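Side-chain contacts in 3-polyprenyl-4-hydroxybenzoate decarboxylase and related decarboxylases (Pelotomaculum thermopropionicum, PDB 6H6X), which binds prenylated FMN and manganese as a UbiD-family enzyme and probably catalyses the reversible decarboxylation of aromatic acids such as 2,5-furandicarboxylic acid: residues B[135-140]-B[209-214]; B[101-106]-B[241-246]; B[76-81]-B[300-305]; B[83-88]-B[214-219]; B[3-8]-B[55-60]. The protein carries 8 engineered substitutions. All blocks are in the same frame, centred on the assembly; numbering follows the deposited sequence.

Contacts 1, 2, 3 and 5 are buried, whereas contact 4 is partly open at the end of its helices. Contacts 1 and 2 reach the same antiparallel sheet: contact 1 sets a helix against it beside the metals, and contact 2 sets a short 3-10 turn against it far from any site. Helix 210-217 serves contacts 1 and 4, helix 75-87 contacts 3 and 4, so these three contacts run from the sheet through both helices to helix 294-315. The chemistry shifts with place: bulky aliphatic groups in contacts 1 and 3, alanines where helices come close in contact 4, a valine pair beside a lysine and a glutamate too far apart for a salt bridge in contact 2, and an indole hydrogen bond in contact 5.

Contact 1: B[135-140]-B[209-214]; sequences ILIARD and DELEIA. With K (potassium ion), chain G; MN (manganese (II) ion), chain H.
Ile137 on a strand and Leu211 in the first turn of a helix bring their CA atoms to 8.8 Å, the nearest pair of the two backbones. Strand 135-139 keeps its extended course, and helix 210-214 begins right after Asp209. That aspartate is the N-cap: OD1 accepts from Leu211 N at 2.8 Å, with an N-H...O angle of 146° and the donor well above the carboxylate plane. Arg146 holds the other oxygen, OD2, in a salt bridge, which probably helps to keep the cap in place. The same helix start presents Leu211 to the sheet. Its two methyls divide the work, CD2 meeting Ile135 CD1 at 4.4 Å and CD1 meeting Ile137 CG2 at 4.4 Å. Ile135 and Ile137 can share one leucine because alternate strand positions face the same way and branched chains offer several methyls. This is a helix packed on the antiparallel sheet of the Rift-related, FMN-binding part of the enzyme, and Leu211 also rests on Val148 of the next strand. One residue earlier the helix turns a different side chain toward the cofactor. Glu210 bends at chi2 (95°), which swings its carboxylate round to two metals. Its OE2 bridges them, at 2.3 Å from the manganese ion and 2.6 Å from the potassium ion; a negatively charged oxygen with several lone pairs is well fitted to lie between two cations. Asn147 and His169 join it on the manganese, together with a water, while the backbone oxygens of Val148, Ser200 and Ala202 bind the potassium.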
# COMPACT_ATOMS: atom_id res chain seq x y z
N ILE B 135 -1.62 21.89 -23.51
CA ILE B 135 -2.98 22.36 -23.41
C ILE B 135 -3.46 22.81 -24.79
O ILE B 135 -2.74 23.48 -25.51
CB ILE B 135 -3.18 23.43 -22.33
CG1 ILE B 135 -2.46 24.75 -22.65
CG2 ILE B 135 -2.75 22.89 -20.99
CD1 ILE B 135 -2.80 25.87 -21.65
N LEU B 136 -4.66 22.41 -25.16
CA LEU B 136 -5.23 22.69 -26.47
C LEU B 136 -6.33 23.73 -26.26
O LEU B 136 -7.32 23.44 -25.61
CB LEU B 136 -5.83 21.43 -27.07
CG LEU B 136 -6.22 21.53 -28.55
CD1 LEU B 136 -6.19 20.15 -29.18
CD2 LEU B 136 -7.57 22.18 -28.75
N ILE B 137 -6.13 24.94 -26.79
CA ILE B 137 -7.05 26.04 -26.65
C ILE B 137 -7.81 26.18 -27.98
O ILE B 137 -7.20 26.23 -29.04
CB ILE B 137 -6.29 27.33 -26.31
CG1 ILE B 137 -5.55 27.15 -25.01
CG2 ILE B 137 -7.23 28.53 -26.18
CD1 ILE B 137 -4.29 27.98 -24.93
N ALA B 138 -9.13 26.21 -27.91
CA ALA B 138 -9.97 26.43 -29.10
C ALA B 138 -11.25 27.22 -28.77
O ALA B 138 -11.65 27.36 -27.59
CB ALA B 138 -10.31 25.10 -29.72
N ARG B 139 -11.86 27.78 -29.81
CA ARG B 139 -13.15 28.47 -29.66
C ARG B 139 -14.27 27.79 -30.44
O ARG B 139 -14.05 27.24 -31.50
CB ARG B 139 -13.03 29.94 -30.08
CG ARG B 139 -12.33 30.80 -29.04
CD ARG B 139 -12.35 32.29 -29.38
NE ARG B 139 -11.68 33.08 -28.33
CZ ARG B 139 -12.26 33.55 -27.21
NH1 ARG B 139 -13.55 33.37 -26.97
NH2 ARG B 139 -11.55 34.22 -26.32
N ASP B 140 -15.48 27.87 -29.89
CA ASP B 140 -16.68 27.34 -30.53
C ASP B 140 -16.91 28.21 -31.79
O ASP B 140 -17.01 29.44 -31.71
CB ASP B 140 -17.87 27.41 -29.56
CG ASP B 140 -19.12 26.67 -30.05
OD1 ASP B 140 -19.57 26.98 -31.16
OD2 ASP B 140 -19.68 25.81 -29.32
N ASP B 209 -14.66 28.92 -19.46
CA ASP B 209 -13.34 29.00 -20.05
C ASP B 209 -12.34 28.55 -18.98
O ASP B 209 -12.17 29.18 -17.93
CB ASP B 209 -13.10 30.44 -20.51
CG ASP B 209 -11.69 30.70 -21.01
OD1 ASP B 209 -10.87 29.76 -21.08
OD2 ASP B 209 -11.41 31.86 -21.34
N GLU B 210 -11.69 27.42 -19.24
CA GLU B 210 -10.69 26.94 -18.29
C GLU B 210 -9.51 27.87 -18.08
O GLU B 210 -8.89 27.81 -17.03
CB GLU B 210 -10.22 25.54 -18.63
CG GLU B 210 -11.35 24.54 -18.43
CD GLU B 210 -12.12 24.24 -19.70
OE1 GLU B 210 -12.15 25.05 -20.67
OE2 GLU B 210 -12.68 23.14 -19.70
N LEU B 211 -9.21 28.75 -19.02
CA LEU B 211 -8.12 29.75 -18.75
C LEU B 211 -8.51 30.74 -17.63
O LEU B 211 -7.68 31.19 -16.87
CB LEU B 211 -7.75 30.51 -20.03
CG LEU B 211 -7.17 29.67 -21.16
CD1 LEU B 211 -6.77 30.59 -22.32
CD2 LEU B 211 -5.96 28.84 -20.74
N GLU B 212 -9.80 31.02 -17.52
CA GLU B 212 -10.37 31.84 -16.43
C GLU B 212 -10.37 31.12 -15.10
O GLU B 212 -10.14 31.74 -14.05
CB GLU B 212 -11.79 32.31 -16.81
CG GLU B 212 -11.71 33.26 -17.99
CD GLU B 212 -13.03 33.92 -18.37
OE1 GLU B 212 -14.13 33.45 -17.99
OE2 GLU B 212 -12.95 34.93 -19.10
N ILE B 213 -10.54 29.81 -15.14
CA ILE B 213 -10.35 29.01 -13.95
C ILE B 213 -8.88 29.08 -13.50
O ILE B 213 -8.57 29.31 -12.33
CB ILE B 213 -10.84 27.57 -14.17
CG1 ILE B 213 -12.35 27.57 -14.44
CG2 ILE B 213 -10.58 26.73 -12.92
CD1 ILE B 213 -12.86 26.29 -15.06
N ALA B 214 -7.97 28.93 -14.44
CA ALA B 214 -6.55 29.04 -14.11
C ALA B 214 -6.22 30.39 -13.52
O ALA B 214 -5.48 30.47 -12.56
CB ALA B 214 -5.71 28.83 -15.37
K K G . -11.42 20.83 -19.70
MN MN H . -14.49 22.62 -21.08
O HOH W 1 -14.86 21.25 -19.15

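Contact 2: B[101-106]-B[241-246]; sequences PVKECI and VIEGKI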
# COMPACT_ATOMS: atom_id res chain seq x y z
N PRO B 101 7.39 36.35 -23.47
CA PRO B 101 8.48 35.39 -23.71
C PRO B 101 8.22 34.35 -24.82
O PRO B 101 9.14 34.01 -25.58
CB PRO B 101 8.69 34.77 -22.36
CG PRO B 101 8.18 35.79 -21.37
CD PRO B 101 7.05 36.49 -22.04
N VAL B 102 6.98 33.89 -24.97
CA VAL B 102 6.69 32.87 -25.96
C VAL B 102 6.79 33.34 -27.43
O VAL B 102 6.70 32.51 -28.37
CB VAL B 102 5.31 32.20 -25.68
CG1 VAL B 102 4.17 33.06 -26.18
CG2 VAL B 102 5.22 30.80 -26.31
N LYS B 103 6.94 34.66 -27.62
CA LYS B 103 7.10 35.26 -28.95
C LYS B 103 8.56 35.53 -29.38
O LYS B 103 8.78 35.96 -30.50
CB LYS B 103 6.31 36.58 -29.03
CG LYS B 103 4.81 36.41 -28.89
CD LYS B 103 4.18 35.62 -30.03
CE LYS B 103 2.68 35.89 -30.04
NZ LYS B 103 1.95 35.16 -31.11
N GLU B 104 9.52 35.25 -28.50
CA GLU B 104 10.93 35.46 -28.77
C GLU B 104 11.40 34.85 -30.11
O GLU B 104 12.06 35.53 -30.90
CB GLU B 104 11.76 34.96 -27.59
CG GLU B 104 11.66 35.89 -26.38
CD GLU B 104 12.15 35.32 -25.06
OE1 GLU B 104 12.70 34.19 -24.98
OE2 GLU B 104 11.98 36.02 -24.05
N CYS B 105 11.05 33.59 -30.38
CA CYS B 105 11.31 32.92 -31.66
C CYS B 105 9.99 32.49 -32.30
O CYS B 105 9.13 31.95 -31.63
CB CYS B 105 12.21 31.70 -31.46
SG CYS B 105 13.65 31.98 -30.41
N ILE B 106 9.85 32.71 -33.60
CA ILE B 106 8.61 32.47 -34.33
C ILE B 106 9.00 31.79 -35.64
O ILE B 106 9.89 32.28 -36.34
CB ILE B 106 7.86 33.80 -34.62
CG1 ILE B 106 7.48 34.49 -33.29
CG2 ILE B 106 6.66 33.59 -35.52
CD1 ILE B 106 6.88 35.89 -33.44
N VAL B 241 4.52 27.16 -28.17
CA VAL B 241 3.17 27.18 -28.71
C VAL B 241 3.20 26.66 -30.11
O VAL B 241 4.04 27.06 -30.91
CB VAL B 241 2.54 28.59 -28.71
CG1 VAL B 241 1.32 28.68 -29.64
CG2 VAL B 241 2.19 29.01 -27.30
N ILE B 242 2.27 25.77 -30.42
CA ILE B 242 2.12 25.21 -31.73
C ILE B 242 0.73 25.59 -32.15
O ILE B 242 -0.24 25.22 -31.51
CB ILE B 242 2.34 23.68 -31.73
CG1 ILE B 242 3.78 23.36 -31.32
CG2 ILE B 242 2.04 23.08 -33.08
CD1 ILE B 242 3.93 21.90 -30.91
N GLU B 243 0.65 26.34 -33.25
CA GLU B 243 -0.60 26.82 -33.84
C GLU B 243 -1.00 25.93 -34.99
O GLU B 243 -0.16 25.45 -35.73
CB GLU B 243 -0.39 28.24 -34.35
CG GLU B 243 0.19 29.22 -33.31
CD GLU B 243 0.36 30.64 -33.81
OE1 GLU B 243 -0.05 30.92 -34.97
OE2 GLU B 243 0.92 31.48 -33.04
N GLY B 244 -2.29 25.70 -35.16
CA GLY B 244 -2.73 24.92 -36.28
C GLY B 244 -4.21 24.78 -36.40
O GLY B 244 -5.00 25.58 -35.87
N LYS B 245 -4.62 23.75 -37.12
CA LYS B 245 -6.04 23.52 -37.32
C LYS B 245 -6.35 22.05 -37.48
O LYS B 245 -5.55 21.29 -38.01
CB LYS B 245 -6.52 24.33 -38.52
CG LYS B 245 -5.78 24.04 -39.81
CD LYS B 245 -5.91 25.18 -40.83
CE LYS B 245 -4.84 25.08 -41.92
NZ LYS B 245 -5.08 25.96 -43.10
N ILE B 246 -7.51 21.65 -36.97
CA ILE B 246 -7.95 20.28 -37.13
C ILE B 246 -8.71 20.26 -38.47
O ILE B 246 -9.62 21.05 -38.69
CB ILE B 246 -8.85 19.81 -35.97
CG1 ILE B 246 -8.25 20.12 -34.59
CG2 ILE B 246 -9.09 18.30 -36.08
CD1 ILE B 246 -9.25 19.86 -33.48
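The flat group in this contact is the carboxylate of Glu243, which faces the ammonium of Lys103 without joining it. Nothing from 101-106 is laid over either face of the carboxylate; the nearest approach is Lys103 NZ, 4.3 Å from Glu243 OE2, a pair of opposite charges too far apart for a salt bridge. Each has closer partners. Glu243 OE1 is hydrogen-bonded to Thr229 OG1 and OE2 to the backbone N of Glu228, while Lys103 NZ makes a salt bridge with Glu228 OE2 and a hydrogen bond to Lys226 O. The attraction between Lys103 and Glu243 therefore probably adds only a little to a polar cluster that is already paired. A lysine serves well here, since its chain can bend at the first two bonds and then run straight, carrying a charge from the turn to these acceptors. Beside the charges lies the apolar part of the contact. Val102 CG2 meets Val241 CG2 at 3.7 Å, the two side chains crossing at about a right angle. With CG1 in the crowded position between the backbone N and the carbonyl carbon (chi1 80°), Val102 has CG2 opposite its N, and this methyl also comes to 4.1 Å from Val241 N. Compact, beta-branched valines fit a place where Val102 CA and Val241 CA stand 7.2 Å apart. The arrangement is that of a 3-10 turn packed on the inner strand 240-246 of the Rift-related antiparallel sheet, just before strand 105-107 joins that sheet along the long strand 264-280.

Contact 3: B[76-81]-B[300-305]; sequences EGMLEK and GGIARE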
# COMPACT_ATOMS: atom_id res chain seq x y z
N GLU B 76 -5.20 20.71 2.98
CA GLU B 76 -6.52 20.71 3.60
C GLU B 76 -7.52 21.53 2.83
O GLU B 76 -8.69 21.19 2.84
CB GLU B 76 -6.46 21.23 5.06
CG GLU B 76 -5.78 20.30 6.07
CD GLU B 76 -4.24 20.32 6.03
OE1 GLU B 76 -3.64 21.36 5.64
OE2 GLU B 76 -3.60 19.28 6.37
N GLY B 77 -7.08 22.59 2.16
CA GLY B 77 -8.03 23.48 1.45
C GLY B 77 -8.09 23.31 -0.07
O GLY B 77 -8.91 23.95 -0.73
N MET B 78 -7.21 22.46 -0.61
CA MET B 78 -7.04 22.26 -2.07
C MET B 78 -8.34 22.03 -2.80
O MET B 78 -8.66 22.76 -3.77
CB MET B 78 -6.09 21.07 -2.25
CG MET B 78 -5.89 20.53 -3.67
SD MET B 78 -4.39 19.54 -3.85
CE MET B 78 -4.61 18.56 -2.36
N LEU B 79 -9.16 21.08 -2.32
CA LEU B 79 -10.34 20.73 -3.07
C LEU B 79 -11.36 21.85 -3.14
O LEU B 79 -12.01 22.06 -4.19
CB LEU B 79 -10.96 19.42 -2.58
CG LEU B 79 -10.04 18.19 -2.59
CD1 LEU B 79 -10.75 16.95 -2.03
CD2 LEU B 79 -9.47 17.90 -3.99
N GLU B 80 -11.49 22.55 -2.02
CA GLU B 80 -12.42 23.68 -1.91
C GLU B 80 -11.86 24.85 -2.71
O GLU B 80 -12.60 25.49 -3.44
CB GLU B 80 -12.69 24.11 -0.44
CG GLU B 80 -13.65 23.16 0.33
CD GLU B 80 -12.93 22.07 1.18
OE1 GLU B 80 -13.55 21.55 2.12
OE2 GLU B 80 -11.72 21.76 0.95
N LYS B 81 -10.56 25.10 -2.65
CA LYS B 81 -10.01 26.16 -3.52
C LYS B 81 -10.28 25.87 -5.00
O LYS B 81 -10.66 26.76 -5.75
CB LYS B 81 -8.52 26.42 -3.27
CG LYS B 81 -8.17 27.89 -3.53
CD LYS B 81 -6.77 28.14 -4.06
CE LYS B 81 -6.37 29.61 -4.00
NZ LYS B 81 -7.41 30.48 -4.63
N GLY B 300 -5.74 14.89 -13.47
CA GLY B 300 -7.18 14.58 -13.59
C GLY B 300 -7.83 14.21 -12.26
O GLY B 300 -8.96 14.59 -12.00
N GLY B 301 -7.11 13.48 -11.41
CA GLY B 301 -7.59 13.01 -10.13
C GLY B 301 -8.07 14.08 -9.17
O GLY B 301 -9.17 13.99 -8.63
N ILE B 302 -7.25 15.10 -8.96
CA ILE B 302 -7.57 16.22 -8.08
C ILE B 302 -8.78 16.95 -8.58
O ILE B 302 -9.67 17.27 -7.78
CB ILE B 302 -6.36 17.14 -7.90
CG1 ILE B 302 -5.34 16.38 -7.08
CG2 ILE B 302 -6.75 18.41 -7.15
CD1 ILE B 302 -3.99 17.03 -7.06
N ALA B 303 -8.86 17.16 -9.89
CA ALA B 303 -10.06 17.75 -10.48
C ALA B 303 -11.31 16.91 -10.25
O ALA B 303 -12.38 17.45 -9.90
CB ALA B 303 -9.87 17.99 -11.97
N ARG B 304 -11.18 15.60 -10.43
CA ARG B 304 -12.36 14.71 -10.18
C ARG B 304 -12.67 14.66 -8.68
O ARG B 304 -13.79 14.62 -8.31
CB ARG B 304 -12.18 13.34 -10.79
CG ARG B 304 -12.08 13.34 -12.35
CD ARG B 304 -11.92 11.96 -13.02
NE ARG B 304 -10.62 11.39 -12.84
CZ ARG B 304 -9.54 11.59 -13.64
NH1 ARG B 304 -9.62 12.39 -14.66
NH2 ARG B 304 -8.35 10.99 -13.39
N GLU B 305 -11.67 14.68 -7.81
CA GLU B 305 -11.91 14.71 -6.38
C GLU B 305 -12.67 15.96 -5.94
O GLU B 305 -13.54 15.89 -5.09
CB GLU B 305 -10.63 14.60 -5.60
CG GLU B 305 -10.04 13.21 -5.52
CD GLU B 305 -8.67 13.16 -4.82
OE1 GLU B 305 -8.20 14.20 -4.28
OE2 GLU B 305 -8.06 12.07 -4.77
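Two helices cross here, one from the N-terminal and one from the C-terminal domain of the UbiD fold, and Leu79 with Ile302 and Glu305 forms the middle of the crossing. The axes of 76-81 and 300-305 pass 9.6 Å apart at an angle of 73°, a steep crossing that restricts the contact to a few side chains. Leu79 has the largest share of the buried surface. Leu79 CD2 lies 3.8 Å from Ile302 O and 3.9 Å from Glu305 CB, so one methyl rests on the opposite backbone and on the base of a glutamate at once. A leucine can do this because its fork stands well out from its own helix. Beside it, Met78 sends its thioether over Ile302, with Met78 SD 4.1 Å from Ile302 CD1 and the two chains at about a right angle. Met78 CG lies opposite its backbone N (chi1 172°), which carries the sulfur toward the isoleucine. Glu305 packs through CB, and its OE1 also stays 3.9 Å from Leu79 CD2, while OE2 accepts a hydrogen bond from Leu324 N. Gly300 also has a reason: a side chain there would collide with the guanidinium of Arg304, which lies against the backbone of Gly300 and Gly301. Helix 64-70 closes one flank, with Phe67 touching both Met78 and Ile302, and strand 319-324 meets Leu79 through Asn321 and Val322.

Contact 4: B[83-88]-B[214-219]; sequences AAAVEN and ASALLP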
# COMPACT_ATOMS: atom_id res chain seq x y z
N ALA B 83 -12.77 24.01 -6.34
CA ALA B 83 -14.22 24.18 -6.64
C ALA B 83 -14.67 25.67 -6.67
O ALA B 83 -15.51 26.09 -7.49
CB ALA B 83 -15.05 23.40 -5.62
N ALA B 84 -14.08 26.46 -5.78
CA ALA B 84 -14.25 27.94 -5.79
C ALA B 84 -13.77 28.57 -7.10
O ALA B 84 -14.46 29.46 -7.66
CB ALA B 84 -13.50 28.58 -4.60
N ALA B 85 -12.59 28.14 -7.59
CA ALA B 85 -12.13 28.63 -8.91
C ALA B 85 -13.05 28.23 -10.05
O ALA B 85 -13.27 29.03 -10.98
CB ALA B 85 -10.72 28.17 -9.19
N VAL B 86 -13.61 27.02 -10.00
CA VAL B 86 -14.57 26.60 -11.04
C VAL B 86 -15.85 27.40 -10.96
O VAL B 86 -16.41 27.78 -12.00
CB VAL B 86 -14.89 25.09 -10.97
CG1 VAL B 86 -15.97 24.71 -12.00
CG2 VAL B 86 -13.62 24.28 -11.24
N GLU B 87 -16.32 27.67 -9.75
CA GLU B 87 -17.57 28.44 -9.55
C GLU B 87 -17.37 29.91 -9.92
O GLU B 87 -18.25 30.50 -10.54
CB GLU B 87 -18.12 28.26 -8.10
CG GLU B 87 -19.18 29.25 -7.57
CD GLU B 87 -20.54 29.27 -8.29
OE1 GLU B 87 -20.70 28.64 -9.36
OE2 GLU B 87 -21.46 29.96 -7.78
N ASN B 88 -16.20 30.47 -9.58
CA ASN B 88 -15.92 31.90 -9.80
C ASN B 88 -14.70 32.17 -10.69
O ASN B 88 -13.66 32.59 -10.21
CB ASN B 88 -15.75 32.61 -8.44
CG ASN B 88 -17.03 32.57 -7.61
OD1 ASN B 88 -17.12 31.80 -6.66
ND2 ASN B 88 -18.04 33.35 -8.01
N ALA B 214 -7.97 28.93 -14.44
CA ALA B 214 -6.55 29.04 -14.11
C ALA B 214 -6.22 30.39 -13.52
O ALA B 214 -5.48 30.47 -12.56
CB ALA B 214 -5.71 28.83 -15.37
N SER B 215 -6.75 31.44 -14.11
CA SER B 215 -6.62 32.81 -13.57
C SER B 215 -7.03 32.91 -12.11
O SER B 215 -6.30 33.43 -11.32
CB SER B 215 -7.49 33.76 -14.41
OG SER B 215 -6.71 34.66 -15.10
N ALA B 216 -8.20 32.38 -11.75
CA ALA B 216 -8.62 32.32 -10.33
C ALA B 216 -7.70 31.55 -9.40
O ALA B 216 -7.70 31.82 -8.20
CB ALA B 216 -10.03 31.76 -10.22
N LEU B 217 -6.98 30.55 -9.90
CA LEU B 217 -6.13 29.75 -9.02
C LEU B 217 -4.79 30.42 -8.79
O LEU B 217 -4.10 30.14 -7.81
CB LEU B 217 -5.87 28.35 -9.62
CG LEU B 217 -7.02 27.34 -9.74
CD1 LEU B 217 -6.59 26.11 -10.49
CD2 LEU B 217 -7.46 26.96 -8.36
N LEU B 218 -4.39 31.28 -9.72
CA LEU B 218 -3.08 31.88 -9.64
C LEU B 218 -3.17 33.16 -8.78
O LEU B 218 -4.26 33.72 -8.60
CB LEU B 218 -2.57 32.20 -11.03
CG LEU B 218 -2.23 31.01 -11.90
CD1 LEU B 218 -2.14 31.45 -13.36
CD2 LEU B 218 -0.93 30.39 -11.47
N PRO B 219 -2.01 33.63 -8.27
CA PRO B 219 -1.97 34.88 -7.51
C PRO B 219 -2.39 36.13 -8.31
O PRO B 219 -3.01 36.99 -7.74
CB PRO B 219 -0.50 34.98 -7.08
CG PRO B 219 0.03 33.59 -7.17
CD PRO B 219 -0.66 33.05 -8.37
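Ala85, Ala216 and Leu217 carry this contact, in which helix 75-87 of the N-terminal domain meets helix 210-217 of the Rift-related domain near the C-terminal ends of both. Ala85 has the largest share, and its single methyl touches two partners: Leu217 CD2 at 3.6 Å and Ala216 CB at 3.8 Å. The backbones are very near each other, Ala85 CA and Ala216 CA being 5.3 Å apart, a spacing that leaves room for the methyls of alanine but hardly for anything longer. Ala216 has a second neighbour in the backbone, for its CB lies 3.7 Å from Asn88 O. Asn88 is the residue at which the first helix leaves helical geometry, and here its carbonyl, not its amide side chain, meets the other helix; the amide takes no part. Leu217 comes in from one flank. With CG opposite its carbonyl carbon (chi1 -68°), its fork reaches alongside Ala85 CB, and the methyl CD2 makes the closer touch. The longer leucine chain spans the greater width at this flank. The second helix ends here: Leu218 leaves the helical angles, its N bonded weakly to Ala214 O and also to Ser215 O. Packing with an alanine pair and a leucine is thus a contact of shape, with no polar bond across it. Around it, Ile213 leans on Ala85 O from within helix 210-217, Lys81 O meets Leu217 from within helix 75-87, and helix 194-199 lies against Ala214 and Leu218.

Contact 5: B[3-8]-B[55-60]; sequences HSLREW and PVVTGL
Leu5 and Trp8, on the first turn of helix 5-14, pack against strand 56-58 and the turn after it, so that a capped helix start lies on an inner strand of the small mixed sheet in the N-terminal region. At that start Ser4 OG, itself buried, caps the helix by accepting from Glu7 N at 3.1 Å. The tight part lies at Leu5 and Leu60, whose chains cross at about a right angle with Leu5 CD1 only 3.4 Å from Leu60 CD1, closer than methyls usually sit. Leu5 CD2 looks at Val57 CG1 tip to tip at 4.1 Å, an easier fit. These aliphatic side chains belong in a buried seam, having no polar atoms to satisfy. Gly59, with its positive phi of 75°, makes the turn that brings Leu60 up to the helix. The solvent side is looser and polar: the exposed Glu7 accepts from His3 N through OE1, and the partly exposed Arg6 makes a salt bridge with Glu239. Trp8 is buried, and NE1, the polar atom of its ring, is satisfied by Leu60 O. A phenylalanine in its place would probably leave that oxygen without its indole donor and open a gap where the larger ring had packed. In Trp8 CG stands opposite the backbone N (chi1 -179°), and NE1 donates to Leu60 O at 2.8 Å; the oxygen lies in the ring plane, while the donor stands about 41° above the carbonyl plane.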
# COMPACT_ATOMS: atom_id res chain seq x y z
N HIS B 3 4.60 33.35 -12.54
CA HIS B 3 3.82 32.09 -12.49
C HIS B 3 3.85 31.31 -13.81
O HIS B 3 2.83 30.93 -14.41
CB HIS B 3 2.47 32.36 -11.88
CG HIS B 3 2.61 33.00 -10.53
ND1 HIS B 3 3.29 32.39 -9.50
CD2 HIS B 3 2.30 34.24 -10.10
CE1 HIS B 3 3.35 33.20 -8.47
NE2 HIS B 3 2.75 34.33 -8.80
N SER B 4 5.10 31.13 -14.22
CA SER B 4 5.51 30.38 -15.40
C SER B 4 6.05 29.04 -14.94
O SER B 4 6.35 28.84 -13.73
CB SER B 4 6.68 31.14 -16.05
OG SER B 4 7.78 31.27 -15.12
N LEU B 5 6.26 28.16 -15.91
CA LEU B 5 6.98 26.94 -15.64
C LEU B 5 8.33 27.22 -14.96
O LEU B 5 8.68 26.56 -13.98
CB LEU B 5 7.14 26.10 -16.90
CG LEU B 5 8.01 24.84 -16.70
CD1 LEU B 5 7.37 23.94 -15.66
CD2 LEU B 5 8.24 24.09 -17.98
N ARG B 6 9.08 28.20 -15.47
CA ARG B 6 10.42 28.51 -14.88
C ARG B 6 10.39 28.88 -13.43
O ARG B 6 11.25 28.42 -12.67
CB ARG B 6 11.17 29.58 -15.67
CG ARG B 6 11.95 28.97 -16.82
CD ARG B 6 12.20 29.98 -17.87
NE ARG B 6 12.33 29.35 -19.18
CZ ARG B 6 13.42 29.33 -19.93
NH1 ARG B 6 13.34 28.75 -21.13
NH2 ARG B 6 14.55 29.90 -19.52
N GLU B 7 9.42 29.67 -13.01
CA GLU B 7 9.29 29.93 -11.58
C GLU B 7 8.92 28.65 -10.80
O GLU B 7 9.52 28.38 -9.75
CB GLU B 7 8.35 31.10 -11.33
CG GLU B 7 9.11 32.41 -11.61
CD GLU B 7 8.25 33.60 -12.00
OE1 GLU B 7 7.26 33.85 -11.27
OE2 GLU B 7 8.60 34.28 -13.02
N TRP B 8 8.04 27.82 -11.37
CA TRP B 8 7.71 26.58 -10.71
C TRP B 8 8.94 25.72 -10.57
O TRP B 8 9.15 25.16 -9.53
CB TRP B 8 6.59 25.79 -11.44
CG TRP B 8 6.27 24.54 -10.72
CD1 TRP B 8 6.68 23.29 -11.03
CD2 TRP B 8 5.55 24.44 -9.51
NE1 TRP B 8 6.22 22.41 -10.12
CE2 TRP B 8 5.53 23.09 -9.16
CE3 TRP B 8 4.90 25.38 -8.68
CZ2 TRP B 8 4.90 22.62 -8.01
CZ3 TRP B 8 4.27 24.94 -7.55
CH2 TRP B 8 4.27 23.56 -7.21
N PRO B 55 16.30 20.93 -23.46
CA PRO B 55 16.06 19.99 -22.38
C PRO B 55 14.59 19.58 -22.22
O PRO B 55 13.72 20.21 -22.81
CB PRO B 55 16.53 20.74 -21.13
CG PRO B 55 16.41 22.14 -21.46
CD PRO B 55 16.50 22.30 -22.94
N VAL B 56 14.36 18.48 -21.47
CA VAL B 56 13.03 17.91 -21.24
C VAL B 56 12.82 17.86 -19.76
O VAL B 56 13.72 17.46 -19.03
CB VAL B 56 12.90 16.53 -21.85
CG1 VAL B 56 11.60 15.85 -21.40
CG2 VAL B 56 12.91 16.65 -23.37
N VAL B 57 11.65 18.32 -19.28
CA VAL B 57 11.34 18.21 -17.86
C VAL B 57 10.12 17.26 -17.72
O VAL B 57 9.23 17.21 -18.59
CB VAL B 57 11.18 19.59 -17.21
CG1 VAL B 57 9.90 20.30 -17.66
CG2 VAL B 57 11.19 19.51 -15.72
N THR B 58 10.12 16.46 -16.67
CA THR B 58 8.98 15.59 -16.38
C THR B 58 8.73 15.56 -14.87
O THR B 58 9.64 15.82 -14.10
CB THR B 58 9.12 14.20 -16.99
OG1 THR B 58 7.86 13.48 -16.89
CG2 THR B 58 10.23 13.42 -16.34
N GLY B 59 7.47 15.33 -14.48
CA GLY B 59 7.11 15.12 -13.08
C GLY B 59 7.12 16.43 -12.29
O GLY B 59 7.68 16.49 -11.21
N LEU B 60 6.45 17.46 -12.81
CA LEU B 60 6.37 18.80 -12.16
C LEU B 60 5.71 18.80 -10.82
O LEU B 60 6.07 19.59 -9.94
CB LEU B 60 5.63 19.82 -13.04
CG LEU B 60 6.25 20.07 -14.41
CD1 LEU B 60 5.46 21.12 -15.14
CD2 LEU B 60 7.70 20.49 -14.26